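Local coordinates for protein piwi (Drosophila melanogaster, PDB 6KR6), which binds piRNAs of 24 to 30 nucleotides directly and, as an argonaute-family protein, represses transposable elements by governing their methylation, at residues A[402-407]-A[710-715]. Sequence-based numbering, arbitrary orientation.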
ATOM      1  N   GLY A 402      19.452  12.551   7.802  1.00117.70           N
ATOM      2  CA  GLY A 402      18.190  12.325   8.471  1.00109.26           C
ATOM      3  C   GLY A 402      18.359  12.535   9.958  1.00109.32           C
ATOM      4  O   GLY A 402      19.442  12.879  10.432  1.00113.15           O
ATOM      5  N   ARG A 403      17.281  12.312  10.703  1.00102.92           N
ATOM      6  CA  ARG A 403      17.316  12.456  12.149  1.00 98.51           C
ATOM      7  C   ARG A 403      16.470  11.367  12.791  1.00 96.62           C
ATOM      8  O   ARG A 403      15.476  10.909  12.221  1.00 94.31           O
ATOM      9  CB  ARG A 403      16.835  13.850  12.584  1.00100.46           C
ATOM     10  CG  ARG A 403      15.533  13.865  13.365  1.00103.05           C
ATOM     11  CD  ARG A 403      15.141  15.281  13.749  1.00111.62           C
ATOM     12  NE  ARG A 403      14.525  16.003  12.641  1.00106.60           N
ATOM     13  CZ  ARG A 403      13.212  16.153  12.492  1.00102.09           C
ATOM     14  NH1 ARG A 403      12.381  15.636  13.385  1.00 87.83           N
ATOM     15  NH2 ARG A 403      12.732  16.824  11.454  1.00103.41           N
ATOM     16  N   ILE A 404      16.886  10.950  13.983  1.00100.08           N
ATOM     17  CA  ILE A 404      16.202   9.923  14.758  1.00 97.24           C
ATOM     18  C   ILE A 404      15.499  10.611  15.920  1.00103.86           C
ATOM     19  O   ILE A 404      16.132  11.337  16.699  1.00105.56           O
ATOM     20  CB  ILE A 404      17.181   8.849  15.257  1.00 92.61           C
ATOM     21  CG1 ILE A 404      18.038   8.334  14.100  1.00 93.67           C
ATOM     22  CG2 ILE A 404      16.429   7.700  15.904  1.00 91.81           C
ATOM     23  CD1 ILE A 404      19.045   7.276  14.510  1.00 90.51           C
ATOM     24  N   ILE A 405      14.188  10.388  16.028  1.00100.06           N
ATOM     25  CA  ILE A 405      13.405  10.981  17.103  1.00 94.45           C
ATOM     26  C   ILE A 405      13.773  10.320  18.424  1.00 95.70           C
ATOM     27  O   ILE A 405      14.031   9.110  18.486  1.00 92.92           O
ATOM     28  CB  ILE A 405      11.899  10.834  16.812  1.00 91.13           C
ATOM     29  CG1 ILE A 405      11.557  11.404  15.434  1.00 84.03           C
ATOM     30  CG2 ILE A 405      11.068  11.528  17.880  1.00 94.43           C
ATOM     31  CD1 ILE A 405      11.575  12.910  15.372  1.00 89.91           C
ATOM     32  N   GLY A 406      13.808  11.116  19.491  1.00 96.26           N
ATOM     33  CA  GLY A 406      14.078  10.570  20.805  1.00100.07           C
ATOM     34  C   GLY A 406      12.982   9.631  21.270  1.00101.64           C
ATOM     35  O   GLY A 406      11.839   9.681  20.813  1.00 97.26           O
ATOM     36  N   GLN A 407      13.354   8.750  22.199  1.00103.35           N
ATOM     37  CA  GLN A 407      12.404   7.788  22.739  1.00 93.33           C
ATOM     38  C   GLN A 407      11.251   8.506  23.427  1.00 95.79           C
ATOM     39  O   GLN A 407      11.438   9.531  24.088  1.00 97.58           O
ATOM     40  CB  GLN A 407      13.098   6.853  23.728  1.00 92.28           C
ATOM     41  CG  GLN A 407      14.249   6.058  23.141  1.00103.80           C
ATOM     42  CD  GLN A 407      14.933   5.190  24.176  1.00101.55           C
ATOM     43  OE1 GLN A 407      16.015   4.652  23.937  1.00110.32           O
ATOM     44  NE2 GLN A 407      14.304   5.048  25.335  1.00 99.59           N
ATOM     45  N   PRO A 710      13.806   2.529  15.129  1.00 93.76           N
ATOM     46  CA  PRO A 710      12.551   3.288  15.183  1.00 81.98           C
ATOM     47  C   PRO A 710      12.804   4.756  15.484  1.00 79.21           C
ATOM     48  O   PRO A 710      13.671   5.107  16.288  1.00 88.66           O
ATOM     49  CB  PRO A 710      11.777   2.607  16.316  1.00 85.87           C
ATOM     50  CG  PRO A 710      12.320   1.223  16.357  1.00 88.49           C
ATOM     51  CD  PRO A 710      13.776   1.349  16.011  1.00 95.10           C
ATOM     52  N   GLY A 711      12.038   5.618  14.819  1.00 78.80           N
ATOM     53  CA  GLY A 711      12.156   7.050  14.993  1.00 76.55           C
ATOM     54  C   GLY A 711      12.973   7.764  13.938  1.00 83.54           C
ATOM     55  O   GLY A 711      13.109   8.990  14.013  1.00 89.65           O
ATOM     56  N   THR A 712      13.516   7.044  12.961  1.00 82.67           N
ATOM     57  CA  THR A 712      14.332   7.664  11.928  1.00 83.39           C
ATOM     58  C   THR A 712      13.450   8.410  10.936  1.00 86.15           C
ATOM     59  O   THR A 712      12.344   7.969  10.612  1.00 84.02           O
ATOM     60  CB  THR A 712      15.166   6.608  11.202  1.00 83.86           C
ATOM     61  OG1 THR A 712      15.759   5.725  12.161  1.00 89.30           O
ATOM     62  CG2 THR A 712      16.270   7.271  10.396  1.00 89.35           C
ATOM     63  N   ILE A 713      13.945   9.548  10.451  1.00 85.45           N
ATOM     64  CA  ILE A 713      13.159  10.441   9.606  1.00 84.26           C
ATOM     65  C   ILE A 713      14.040  11.005   8.501  1.00 87.94           C
ATOM     66  O   ILE A 713      15.139  11.504   8.766  1.00 94.55           O
ATOM     67  CB  ILE A 713      12.528  11.587  10.424  1.00 86.25           C
ATOM     68  CG1 ILE A 713      11.363  11.057  11.258  1.00 79.05           C
ATOM     69  CG2 ILE A 713      12.075  12.721   9.513  1.00 83.43           C
ATOM     70  CD1 ILE A 713      10.572  12.129  11.949  1.00 82.84           C
ATOM     71  N   VAL A 714      13.555  10.927   7.265  1.00 85.78           N
ATOM     72  CA  VAL A 714      14.149  11.606   6.119  1.00 94.63           C
ATOM     73  C   VAL A 714      13.159  12.668   5.661  1.00 92.69           C
ATOM     74  O   VAL A 714      12.012  12.346   5.327  1.00 89.56           O
ATOM     75  CB  VAL A 714      14.467  10.625   4.980  1.00 92.64           C
ATOM     76  CG1 VAL A 714      15.078  11.364   3.800  1.00 97.76           C
ATOM     77  CG2 VAL A 714      15.387   9.517   5.465  1.00 94.17           C
ATOM     78  N   ASP A 715      13.586  13.931   5.648  1.00103.12           N
ATOM     79  CA  ASP A 715      12.703  15.031   5.263  1.00108.63           C
ATOM     80  C   ASP A 715      13.323  15.829   4.121  1.00115.99           C
ATOM     81  O   ASP A 715      14.377  16.452   4.288  1.00122.80           O
ATOM     82  CB  ASP A 715      12.374  15.936   6.458  1.00104.33           C
ATOM     83  CG  ASP A 715      13.595  16.615   7.047  1.00112.84           C
ATOM     84  OD1 ASP A 715      14.644  15.951   7.186  1.00117.01           O
ATOM     85  OD2 ASP A 715      13.503  17.820   7.369  1.00110.63           O
TER
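Gly711 O accepts a nearly straight hydrogen bond from Ile405 N, at 2.7 Å and 169°. The donor sits above the carbonyl plane. Ile404 CA also approaches this oxygen, as a CA-H...O contact. Two residues back from Ile405 and two on from Gly711, Arg403 N donates a hydrogen bond to Ile713 O at 3.0 Å, here in the carbonyl plane. The return bond from Ile713 N to Arg403 O is bent and weak. Arg403 and Ile713 form an antiparallel hydrogen-bonded pair, with side chains side by side on one face. With CG1 anti to its own carbonyl carbon (chi1 -74°) and chi2 extended, Ile713 brings CD1 to Ile405 CD1, 3.7 Å away. Arg403 NH2 hydrogen-bonds to Gln758 OE1 on helix 754-764. Asp715 OD2 lies near the guanidinium plane, but at 4.3 Å from NH2 it makes no salt bridge. The other face carries the non-hydrogen-bonded pair Ile404 and Thr712, where Ile404 CG1 lies 4.0 Å from Thr712 OG1. Thr712 OG1 hydrogen-bonds to Pro709 O. Strand 392-405 pairs on with strand 61-68. This antiparallel pairing joins strand 392-405 to the Piwi domain. On their other edge Gly711 and Thr712 both face Val729 of strand 725-729, as a G1 beta bulge.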